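PDB 3AIN: 303aa long hypothetical esterase from Sulfolobus tokodaii, which probably hydrolyses carboxylic ester bonds as a thermostable dimeric carboxylesterase of the hormone-sensitive-lipase-like family. Local coordinates for residues Gly100-Asp105 / Ile223-Gln228; Asp128-Pro133 / Val141-Asp146; Glu134-Ala139 / Tyr230-Ala235; Ala176-Ile181 / Asp239-Pro244. The protein carries 1 engineered substitution. All blocks are in the same frame, centred on the assembly; numbering follows the deposited sequence.

Overall arrangement
All four contacts lie within the alpha/beta hydrolase fold, in the loops and helices that follow its central parallel strands, their centres 11 to 16 Å apart. Loop 100-105 follows strand 92-96, while 128-133 and 134-139 lead from strand 123-127 into helix 139-153. Contacts 1 and 3 bring these loops against helix 220-230 and its end, and contact 4 sets loop 239-244 on helix 171-185. Along the chain contact 2 closes before contact 4 opens, whereas contact 3 crosses the other three. Tyr230, Phe137 and Val141 connect neighbouring contacts, and a phosphate, probably from the crystallisation liquor, joins contacts 3 and 4. Together they tie loops and helices into one continuous packing unit, probably beside the active site.

Contact 1: residues Gly100-Asp105 / Ile223-Gln228; sequences GFVLGD and IDWFGQ
Phe226 gives the most surface to this contact, and its ring lies directly over Gly100. The CA of Gly100 sits 3.7 Å from the centroid of the Phe226 ring and only 10° off the ring normal, a CH-pi contact over the face. Because Gly100 carries no side chain, its backbone can settle on the aromatic ring itself. Its carbonyl oxygen comes near the same residue, with Gly100 O 3.4 Å from Phe226 CD1.

The rim of the ring is met by the next residues of the loop. Val102 brings CG2 to the ring edge, 3.8 Å from Phe226 CD1. Its other methyl, held anti to the backbone N (chi1 169°), turns to the neighbouring indole, where Val102 CG1 lies 4.0 Å from Trp225 CH2. The two branches of one valine are thereby shared between successive aromatic residues of the helix. Leu103 approaches the ring at about a right angle, its CD1 in the ring plane and 3.9 Å from Phe226 CE1. No hydrogen bond spans the two segments, so the fit depends on apolar surface and on the CH-pi contact.

Beyond the pair, Leu103 and Trp225 both rest on helix 43-54, and Phe101 stacks on Tyr230. A bound methylpentanediol about 4 Å from the Phe226 side chain, probably from the crystallisation liquor, is consistent with a pocket here. Gly100 ends the HGGG sequence that supplies the oxyanion hole in hormone-sensitive-lipase relatives, and helix 220-230 probably belongs to the cap that covers their active site.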
# COMPACT_ATOMS: atom_id res chain seq x y z
N GLY A 100 -13.10 -5.33 19.17
CA GLY A 100 -13.43 -4.45 20.30
C GLY A 100 -13.17 -5.04 21.67
O GLY A 100 -13.65 -4.50 22.68
N PHE A 101 -12.24 -6.00 21.74
CA PHE A 101 -11.87 -6.73 22.96
C PHE A 101 -12.97 -7.65 23.48
O PHE A 101 -12.80 -8.24 24.54
CB PHE A 101 -11.42 -5.79 24.10
CG PHE A 101 -10.32 -4.83 23.70
CD1 PHE A 101 -9.00 -5.27 23.60
CD2 PHE A 101 -10.61 -3.50 23.41
CE1 PHE A 101 -7.98 -4.41 23.17
CE2 PHE A 101 -9.60 -2.62 23.02
CZ PHE A 101 -8.29 -3.06 22.91
N VAL A 102 -14.07 -7.73 22.74
CA VAL A 102 -15.29 -8.44 23.18
C VAL A 102 -15.64 -9.59 22.23
O VAL A 102 -16.20 -10.62 22.66
CB VAL A 102 -16.47 -7.45 23.29
CG1 VAL A 102 -17.83 -8.21 23.50
CG2 VAL A 102 -16.20 -6.45 24.44
N LEU A 103 -15.45 -9.34 20.94
CA LEU A 103 -15.91 -10.21 19.88
C LEU A 103 -14.74 -10.76 19.08
O LEU A 103 -13.59 -10.37 19.29
CB LEU A 103 -16.85 -9.45 18.92
CG LEU A 103 -17.96 -8.68 19.65
CD1 LEU A 103 -18.62 -7.77 18.65
CD2 LEU A 103 -18.96 -9.71 20.21
N GLY A 104 -15.04 -11.65 18.14
CA GLY A 104 -14.01 -12.29 17.33
C GLY A 104 -13.22 -13.37 18.06
O GLY A 104 -13.38 -13.57 19.27
N ASP A 105 -12.53 -14.19 17.28
CA ASP A 105 -11.88 -15.38 17.79
C ASP A 105 -11.13 -16.05 16.64
O ASP A 105 -11.20 -15.59 15.51
CB ASP A 105 -12.94 -16.33 18.34
CG ASP A 105 -13.72 -17.00 17.25
OD1 ASP A 105 -14.41 -16.27 16.50
OD2 ASP A 105 -13.60 -18.23 17.13
N ILE A 223 -17.95 2.16 20.05
CA ILE A 223 -16.69 2.46 20.71
C ILE A 223 -16.88 2.68 22.22
O ILE A 223 -16.17 2.06 23.03
CB ILE A 223 -16.01 3.69 20.07
CG1 ILE A 223 -15.59 3.36 18.62
CG2 ILE A 223 -14.82 4.08 20.92
CD1 ILE A 223 -15.16 4.60 17.77
N ASP A 224 -17.94 3.40 22.60
CA ASP A 224 -18.24 3.61 24.02
C ASP A 224 -18.53 2.28 24.72
O ASP A 224 -18.08 2.02 25.85
CB ASP A 224 -19.46 4.53 24.21
CG ASP A 224 -19.24 5.94 23.68
OD1 ASP A 224 -18.09 6.33 23.38
OD2 ASP A 224 -20.25 6.65 23.51
N TRP A 225 -19.40 1.49 24.10
CA TRP A 225 -19.84 0.22 24.69
C TRP A 225 -18.69 -0.77 24.85
O TRP A 225 -18.51 -1.36 25.91
CB TRP A 225 -20.94 -0.41 23.85
CG TRP A 225 -21.51 -1.67 24.45
CD1 TRP A 225 -22.52 -1.76 25.39
CD2 TRP A 225 -21.13 -3.01 24.14
NE1 TRP A 225 -22.85 -3.10 25.59
CE2 TRP A 225 -22.00 -3.87 24.84
CE3 TRP A 225 -20.23 -3.57 23.22
CZ2 TRP A 225 -21.92 -5.26 24.74
CZ3 TRP A 225 -20.10 -4.96 23.19
CH2 TRP A 225 -20.91 -5.78 23.98
N PHE A 226 -17.84 -0.89 23.82
CA PHE A 226 -16.68 -1.76 23.96
C PHE A 226 -15.77 -1.34 25.11
O PHE A 226 -15.24 -2.17 25.85
CB PHE A 226 -15.85 -1.81 22.66
CG PHE A 226 -16.50 -2.55 21.53
CD1 PHE A 226 -16.87 -3.89 21.67
CD2 PHE A 226 -16.55 -1.98 20.27
CE1 PHE A 226 -17.36 -4.59 20.58
CE2 PHE A 226 -17.03 -2.68 19.17
CZ PHE A 226 -17.44 -4.00 19.34
N GLY A 227 -15.50 -0.04 25.19
CA GLY A 227 -14.73 0.48 26.29
C GLY A 227 -15.30 0.17 27.66
O GLY A 227 -14.56 -0.12 28.59
N GLN A 228 -16.61 0.28 27.80
CA GLN A 228 -17.28 -0.06 29.04
C GLN A 228 -17.13 -1.54 29.40
O GLN A 228 -16.96 -1.89 30.56
CB GLN A 228 -18.77 0.29 28.95
CG GLN A 228 -19.02 1.78 28.96
CD GLN A 228 -20.50 2.11 28.91
OE1 GLN A 228 -21.31 1.29 28.47
NE2 GLN A 228 -20.85 3.35 29.23

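Contact 2: residues Asp128-Pro133 / Val141-Asp146; sequences DYRLAP and VVDSFD
Arg130 reaches across to Asp143 with both its backbone and its side chain. Its backbone N donates to Asp143 OD2 over 2.8 Å, meeting that oxygen on the anti side. The side chain then curls round the same carboxylate: CB, CG and CD run past one oxygen, with Arg130 CG 3.3 Å and Arg130 CD 3.7 Å from Asp143 OD2, and a bend at chi3 (-63°) brings the guanidinium back. Arg130 NE donates to the syn side of Asp143 OD2 at 2.9 Å, nearly straight at 164°. At the tip, Arg130 NH2 binds Asp143 OD1 at 2.9 Å from above the carboxylate plane, completing a side-on, two-nitrogen salt bridge; NH2 also pairs with Glu74 and brushes Val142 CG1.

Asp143 OD2 thus accepts two protein N-H groups, and a water that also binds Asp128 O donates to it as well. Three donors on one oxygen would probably favour the charged carboxylate. At the root of the aspartate, Tyr129 CB packs 3.8 Å from Asp143 CB, while the tyrosine hydroxyl is hydrogen-bonded to His97 O.

The DYRLAP sequence is characteristic of the hormone-sensitive-lipase family, and here it joins the loop after strand 123-127 to helix 139-153 in the beta-alpha-beta crossover to strand 164-169.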
# COMPACT_ATOMS: atom_id res chain seq x y z
N ASP A 128 -5.91 -16.68 20.67
CA ASP A 128 -7.27 -16.57 21.24
C ASP A 128 -7.16 -15.96 22.65
O ASP A 128 -7.18 -16.67 23.68
CB ASP A 128 -7.95 -17.96 21.31
CG ASP A 128 -9.35 -18.00 20.66
OD1 ASP A 128 -9.78 -17.03 19.99
OD2 ASP A 128 -9.98 -19.08 20.69
N TYR A 129 -6.83 -14.67 22.69
CA TYR A 129 -6.68 -13.97 23.96
C TYR A 129 -8.04 -13.89 24.68
O TYR A 129 -9.10 -13.90 24.05
CB TYR A 129 -6.07 -12.58 23.75
CG TYR A 129 -6.86 -11.68 22.80
CD1 TYR A 129 -7.98 -10.96 23.25
CD2 TYR A 129 -6.53 -11.60 21.44
CE1 TYR A 129 -8.68 -10.08 22.39
CE2 TYR A 129 -7.24 -10.71 20.57
CZ TYR A 129 -8.35 -10.03 21.06
OH TYR A 129 -9.04 -9.16 20.25
N ARG A 130 -8.02 -13.75 26.01
CA ARG A 130 -9.29 -13.68 26.75
C ARG A 130 -10.11 -12.43 26.39
O ARG A 130 -9.56 -11.33 26.30
CB ARG A 130 -9.02 -13.68 28.26
CG ARG A 130 -8.82 -15.09 28.86
CD ARG A 130 -8.27 -15.02 30.31
NE ARG A 130 -6.95 -14.40 30.36
CZ ARG A 130 -6.42 -13.83 31.44
NH1 ARG A 130 -7.05 -13.91 32.61
NH2 ARG A 130 -5.25 -13.25 31.37
N LEU A 131 -11.43 -12.60 26.33
CA LEU A 131 -12.33 -11.51 25.95
C LEU A 131 -13.05 -10.88 27.15
O LEU A 131 -13.46 -11.57 28.09
CB LEU A 131 -13.35 -11.99 24.91
CG LEU A 131 -12.73 -12.58 23.64
CD1 LEU A 131 -13.75 -13.29 22.76
CD2 LEU A 131 -12.02 -11.47 22.86
N ALA A 132 -13.37 -9.59 27.00
CA ALA A 132 -14.32 -8.91 27.87
C ALA A 132 -15.75 -9.16 27.39
O ALA A 132 -15.96 -9.48 26.22
CB ALA A 132 -14.01 -7.38 27.84
N PRO A 133 -16.76 -8.91 28.26
CA PRO A 133 -16.65 -8.44 29.64
C PRO A 133 -16.29 -9.54 30.65
O PRO A 133 -16.00 -9.23 31.83
CB PRO A 133 -18.06 -7.89 29.94
CG PRO A 133 -18.96 -8.76 29.12
CD PRO A 133 -18.17 -9.03 27.83
N VAL A 141 -4.30 -8.08 27.14
CA VAL A 141 -2.90 -7.67 27.02
C VAL A 141 -1.97 -8.72 27.62
O VAL A 141 -0.92 -9.05 27.04
CB VAL A 141 -2.69 -6.33 27.74
CG1 VAL A 141 -1.21 -5.95 27.75
CG2 VAL A 141 -3.52 -5.27 27.05
N VAL A 142 -2.33 -9.21 28.81
CA VAL A 142 -1.51 -10.23 29.45
C VAL A 142 -1.37 -11.45 28.52
O VAL A 142 -0.27 -11.95 28.31
CB VAL A 142 -2.11 -10.66 30.80
CG1 VAL A 142 -1.38 -11.91 31.34
CG2 VAL A 142 -2.01 -9.52 31.83
N ASP A 143 -2.51 -11.96 28.02
CA ASP A 143 -2.47 -13.09 27.09
C ASP A 143 -1.68 -12.78 25.82
O ASP A 143 -0.95 -13.64 25.31
CB ASP A 143 -3.88 -13.53 26.71
CG ASP A 143 -4.63 -14.15 27.86
OD1 ASP A 143 -4.06 -14.25 28.96
OD2 ASP A 143 -5.82 -14.47 27.66
N SER A 144 -1.89 -11.61 25.25
CA SER A 144 -1.19 -11.27 24.00
C SER A 144 0.31 -11.24 24.17
O SER A 144 1.04 -11.76 23.32
CB SER A 144 -1.73 -9.96 23.41
OG SER A 144 -3.12 -10.10 23.10
N PHE A 145 0.77 -10.68 25.29
CA PHE A 145 2.21 -10.59 25.53
C PHE A 145 2.75 -11.99 25.89
O PHE A 145 3.81 -12.37 25.45
CB PHE A 145 2.50 -9.63 26.69
CG PHE A 145 3.95 -9.47 26.98
CD1 PHE A 145 4.81 -9.07 25.97
CD2 PHE A 145 4.49 -10.11 28.08
CE1 PHE A 145 6.19 -9.05 26.18
CE2 PHE A 145 5.86 -10.04 28.34
CZ PHE A 145 6.71 -9.55 27.36
N ASP A 146 2.01 -12.71 26.72
CA ASP A 146 2.46 -14.06 27.14
C ASP A 146 2.60 -14.94 25.89
O ASP A 146 3.57 -15.70 25.77
CB ASP A 146 1.43 -14.71 28.09
CG ASP A 146 1.48 -14.14 29.51
OD1 ASP A 146 2.39 -13.33 29.81
OD2 ASP A 146 0.59 -14.48 30.30
O HOH W 1 -6.44 -16.87 26.43

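Contact 3: residues Glu134-Ala139 / Tyr230-Ala235; sequences ENKFPA and YLRSFA. With PO4 (phosphate ion), chain G.
Lys136 is the first residue of the loop to touch the other segment, its CB lying 3.9 Å from Arg232 CG. The chain bends at chi2 (-103°) and carries the ammonium group back to the end of helix 220-230, where Lys136 NZ donates to Leu231 O at 3.0 Å, tilted from the carbonyl plane; NZ also binds Gln229 O. A positive charge there would suit the negative end of the helix dipole.

Phe137 follows with the largest share of the buried surface. Its backbone N donates to Tyr230 O at 2.8 Å, and its CB stands over the Tyr230 ring, 3.8 Å from the centroid. With CG anti to the backbone N, the phenyl ring turns its edge to that same face in an offset edge-to-face pair, planes 81° apart. Leu231 CD2 packs against Phe137 CB, while Arg232 NH2 lies at another part of the phenyl edge, 3.8 Å from Phe137 CE2.

Pro138, preceded by a cis peptide, places CD 3.7 Å from Arg232 NH1, over the guanidinium face. The guanidinium edge holds a phosphate, probably from the crystallisation liquor: Arg232 NH1 to O2 and Arg232 NH2 to O3, each 2.8 Å. NH2 also forms a salt bridge with Asp236.

Pro138 is the N-cap of helix 139-153, so the contact joins that helix start to the end of helix 220-230, which probably forms part of the cap in this family.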
# COMPACT_ATOMS: atom_id res chain seq x y z
N GLU A 134 -16.27 -10.80 30.22
CA GLU A 134 -15.89 -11.91 31.13
C GLU A 134 -14.51 -11.69 31.75
O GLU A 134 -14.28 -11.97 32.94
CB GLU A 134 -15.92 -13.26 30.39
CG GLU A 134 -17.30 -13.73 29.98
CD GLU A 134 -17.74 -13.17 28.63
OE1 GLU A 134 -16.98 -12.35 28.06
OE2 GLU A 134 -18.94 -13.33 28.29
N ASN A 135 -13.57 -11.24 30.93
CA ASN A 135 -12.21 -11.01 31.38
C ASN A 135 -11.84 -9.57 31.08
O ASN A 135 -11.67 -9.21 29.93
CB ASN A 135 -11.25 -11.95 30.65
CG ASN A 135 -11.66 -13.41 30.76
OD1 ASN A 135 -11.37 -14.06 31.76
ND2 ASN A 135 -12.44 -13.90 29.79
N LYS A 136 -11.85 -8.73 32.12
CA LYS A 136 -11.59 -7.29 31.95
C LYS A 136 -10.13 -7.03 31.57
O LYS A 136 -9.26 -7.83 31.87
CB LYS A 136 -11.91 -6.57 33.27
CG LYS A 136 -13.40 -6.54 33.60
CD LYS A 136 -13.96 -5.18 33.29
CE LYS A 136 -15.45 -5.10 33.40
NZ LYS A 136 -15.93 -3.97 32.56
N PHE A 137 -9.87 -5.86 30.97
CA PHE A 137 -8.51 -5.33 30.94
C PHE A 137 -7.85 -5.62 32.30
O PHE A 137 -8.47 -5.38 33.33
CB PHE A 137 -8.61 -3.81 30.66
CG PHE A 137 -7.29 -3.10 30.70
CD1 PHE A 137 -6.49 -3.05 29.58
CD2 PHE A 137 -6.87 -2.46 31.86
CE1 PHE A 137 -5.27 -2.39 29.59
CE2 PHE A 137 -5.65 -1.77 31.89
CZ PHE A 137 -4.86 -1.73 30.76
N PRO A 138 -6.56 -5.99 32.31
CA PRO A 138 -5.67 -6.15 31.17
C PRO A 138 -5.54 -7.59 30.68
O PRO A 138 -4.52 -7.94 30.10
CB PRO A 138 -4.32 -5.72 31.71
CG PRO A 138 -4.37 -6.15 33.18
CD PRO A 138 -5.82 -6.08 33.59
N ALA A 139 -6.59 -8.40 30.83
CA ALA A 139 -6.46 -9.82 30.50
C ALA A 139 -6.03 -10.03 29.03
O ALA A 139 -5.09 -10.77 28.75
CB ALA A 139 -7.77 -10.54 30.76
N TYR A 230 -14.65 -3.55 28.41
CA TYR A 230 -13.25 -3.91 28.57
C TYR A 230 -12.60 -3.33 29.83
O TYR A 230 -11.89 -4.04 30.55
CB TYR A 230 -12.49 -3.46 27.30
CG TYR A 230 -11.02 -3.81 27.24
CD1 TYR A 230 -10.56 -5.09 27.54
CD2 TYR A 230 -10.10 -2.88 26.77
CE1 TYR A 230 -9.23 -5.45 27.32
CE2 TYR A 230 -8.77 -3.22 26.59
CZ TYR A 230 -8.36 -4.53 26.80
OH TYR A 230 -7.04 -4.86 26.61
N LEU A 231 -12.76 -2.02 30.05
CA LEU A 231 -12.00 -1.36 31.11
C LEU A 231 -12.59 -1.60 32.51
O LEU A 231 -13.78 -1.86 32.63
CB LEU A 231 -11.92 0.14 30.85
CG LEU A 231 -11.19 0.49 29.54
CD1 LEU A 231 -11.02 1.98 29.49
CD2 LEU A 231 -9.84 -0.19 29.48
N ARG A 232 -11.74 -1.50 33.53
CA ARG A 232 -12.18 -1.68 34.93
C ARG A 232 -12.62 -0.37 35.55
O ARG A 232 -13.61 -0.31 36.27
CB ARG A 232 -11.06 -2.25 35.79
CG ARG A 232 -10.51 -3.57 35.28
CD ARG A 232 -9.21 -3.89 35.95
NE ARG A 232 -8.18 -2.89 35.70
CZ ARG A 232 -6.90 -3.07 36.01
NH1 ARG A 232 -6.53 -4.17 36.67
NH2 ARG A 232 -6.01 -2.15 35.70
N SER A 233 -11.88 0.69 35.27
CA SER A 233 -12.27 1.99 35.78
C SER A 233 -11.63 3.11 34.98
O SER A 233 -10.84 2.86 34.07
CB SER A 233 -11.89 2.11 37.25
OG SER A 233 -10.54 2.48 37.40
N PHE A 234 -12.13 4.33 35.20
CA PHE A 234 -11.65 5.51 34.48
C PHE A 234 -10.14 5.60 34.54
O PHE A 234 -9.51 6.08 33.61
CB PHE A 234 -12.28 6.77 35.11
CG PHE A 234 -12.42 7.93 34.17
CD1 PHE A 234 -11.93 9.18 34.53
CD2 PHE A 234 -13.23 7.83 33.05
CE1 PHE A 234 -12.12 10.28 33.72
CE2 PHE A 234 -13.46 8.94 32.24
CZ PHE A 234 -12.88 10.16 32.56
N ALA A 235 -9.55 5.20 35.66
CA ALA A 235 -8.11 5.25 35.79
C ALA A 235 -7.36 4.51 34.69
O ALA A 235 -6.18 4.76 34.47
CB ALA A 235 -7.66 4.77 37.16
P PO4 G . -2.83 -4.40 36.76
O1 PO4 G . -2.18 -4.06 38.09
O2 PO4 G . -3.98 -5.35 37.04
O3 PO4 G . -3.38 -3.13 36.15
O4 PO4 G . -1.80 -5.04 35.86

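Contact 4: residues Ala176-Ile181 / Asp239-Pro244; sequences AAVTAI and DFRFSP. With PO4 (phosphate ion), chain G.
In the alpha/beta hydrolase fold the helix after the nucleophile elbow packs in the core, and here helix 171-185, which follows the probable elbow (GxSxG), receives loop 239-244 on Val178, Ile181 and Ala177.

Val178 is central. Its CG2, anti to the carbonyl carbon, presses on the loop backbone, 3.4 Å from Arg241 O, and also meets the ring of Pro244. Its CG1 faces the aliphatic start of the arginine, 4.1 Å from Arg241 CB. One turn on, Ile181 spreads its two branches: CD1 packs 3.7 Å from Pro244 CB, and CG2 comes to 3.6 Å from Phe240 CE1. Ala177 CB meets the same proline further along its ring, at Pro244 CG.

The loop is shaped largely by its own polar groups. Asp239 OD1 accepts from Arg241 N at 2.9 Å, an Asx turn, and from Arg241 NE, both from the same face of its plane. Arg241 NH2 then takes the syn lone pair of Asp239 OD2 at 2.9 Å, in a side-on salt bridge with an N-H...O angle of 170°. NH2 and NH1 together also hold a phosphate, probably from the crystallisation liquor, with Arg241 NH2 2.8 Å from its O3 and NH1 binding O4; Arg232 grips the same ion.

No hydrogen bond crosses to the helix, so the join rests on van der Waals packing, mostly apolar. The arginine charge is offset by aspartate and phosphate, which would probably fix the rotation of the guanidinium, away from the hydrophobic face.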
# COMPACT_ATOMS: atom_id res chain seq x y z
N ALA A 176 -1.27 -5.66 19.30
CA ALA A 176 0.04 -5.78 18.66
C ALA A 176 0.92 -4.64 19.09
O ALA A 176 2.09 -4.87 19.45
CB ALA A 176 -0.08 -5.80 17.13
N ALA A 177 0.36 -3.42 19.10
CA ALA A 177 1.16 -2.24 19.47
C ALA A 177 1.64 -2.34 20.93
O ALA A 177 2.81 -2.07 21.21
CB ALA A 177 0.39 -0.96 19.23
N VAL A 178 0.75 -2.72 21.82
CA VAL A 178 1.06 -2.82 23.25
C VAL A 178 2.06 -3.94 23.50
O VAL A 178 3.05 -3.76 24.24
CB VAL A 178 -0.24 -3.04 24.06
CG1 VAL A 178 0.06 -3.39 25.52
CG2 VAL A 178 -1.10 -1.78 23.98
N THR A 179 1.90 -5.04 22.78
CA THR A 179 2.84 -6.17 22.88
C THR A 179 4.24 -5.78 22.46
O THR A 179 5.22 -6.12 23.13
CB THR A 179 2.34 -7.36 22.04
OG1 THR A 179 1.13 -7.85 22.64
CG2 THR A 179 3.35 -8.49 22.07
N ALA A 180 4.33 -4.98 21.39
CA ALA A 180 5.63 -4.46 20.98
C ALA A 180 6.27 -3.55 22.02
O ALA A 180 7.47 -3.69 22.29
CB ALA A 180 5.54 -3.75 19.64
N ILE A 181 5.48 -2.71 22.68
CA ILE A 181 6.00 -1.86 23.76
C ILE A 181 6.50 -2.73 24.90
O ILE A 181 7.58 -2.48 25.45
CB ILE A 181 4.96 -0.84 24.26
CG1 ILE A 181 4.70 0.20 23.15
CG2 ILE A 181 5.45 -0.11 25.56
CD1 ILE A 181 3.36 0.86 23.25
N ASP A 239 -3.45 4.31 31.32
CA ASP A 239 -2.57 3.15 31.22
C ASP A 239 -2.16 2.95 29.76
O ASP A 239 -3.03 2.81 28.91
CB ASP A 239 -3.37 1.91 31.64
CG ASP A 239 -2.50 0.73 32.01
OD1 ASP A 239 -1.49 0.46 31.32
OD2 ASP A 239 -2.85 0.05 33.00
N PHE A 240 -0.86 3.00 29.48
CA PHE A 240 -0.36 2.79 28.11
C PHE A 240 -0.79 1.46 27.54
O PHE A 240 -0.77 1.29 26.32
CB PHE A 240 1.17 2.97 27.99
CG PHE A 240 1.98 1.80 28.50
CD1 PHE A 240 2.29 0.73 27.67
CD2 PHE A 240 2.35 1.73 29.85
CE1 PHE A 240 3.03 -0.36 28.15
CE2 PHE A 240 3.01 0.61 30.34
CZ PHE A 240 3.32 -0.45 29.49
N ARG A 241 -1.11 0.49 28.42
CA ARG A 241 -1.51 -0.82 27.91
C ARG A 241 -2.89 -0.79 27.28
O ARG A 241 -3.31 -1.77 26.62
CB ARG A 241 -1.43 -1.91 29.00
CG ARG A 241 -0.02 -2.16 29.50
CD ARG A 241 -0.03 -3.09 30.71
NE ARG A 241 -0.83 -2.52 31.79
CZ ARG A 241 -1.20 -3.17 32.89
NH1 ARG A 241 -0.89 -4.46 33.04
NH2 ARG A 241 -1.98 -2.57 33.77
N PHE A 242 -3.65 0.27 27.57
CA PHE A 242 -4.92 0.52 26.87
C PHE A 242 -4.70 1.53 25.74
O PHE A 242 -5.23 1.37 24.65
CB PHE A 242 -6.01 1.06 27.83
CG PHE A 242 -7.32 1.43 27.14
CD1 PHE A 242 -7.98 0.52 26.32
CD2 PHE A 242 -7.84 2.73 27.23
CE1 PHE A 242 -9.16 0.87 25.65
CE2 PHE A 242 -9.01 3.09 26.53
CZ PHE A 242 -9.70 2.14 25.80
N SER A 243 -4.03 2.63 26.06
CA SER A 243 -3.75 3.67 25.06
C SER A 243 -2.25 3.75 24.77
O SER A 243 -1.57 4.53 25.40
CB SER A 243 -4.22 5.05 25.57
OG SER A 243 -5.63 5.10 25.72
N PRO A 244 -1.75 2.98 23.80
CA PRO A 244 -0.31 2.89 23.62
C PRO A 244 0.30 4.20 23.14
O PRO A 244 1.51 4.39 23.25
CB PRO A 244 -0.13 1.76 22.59
CG PRO A 244 -1.52 1.60 21.95
CD PRO A 244 -2.46 1.88 23.11
P PO4 G . -2.83 -4.40 36.76
O1 PO4 G . -2.18 -4.06 38.09
O2 PO4 G . -3.98 -5.35 37.04
O3 PO4 G . -3.38 -3.13 36.15
O4 PO4 G . -1.80 -5.04 35.86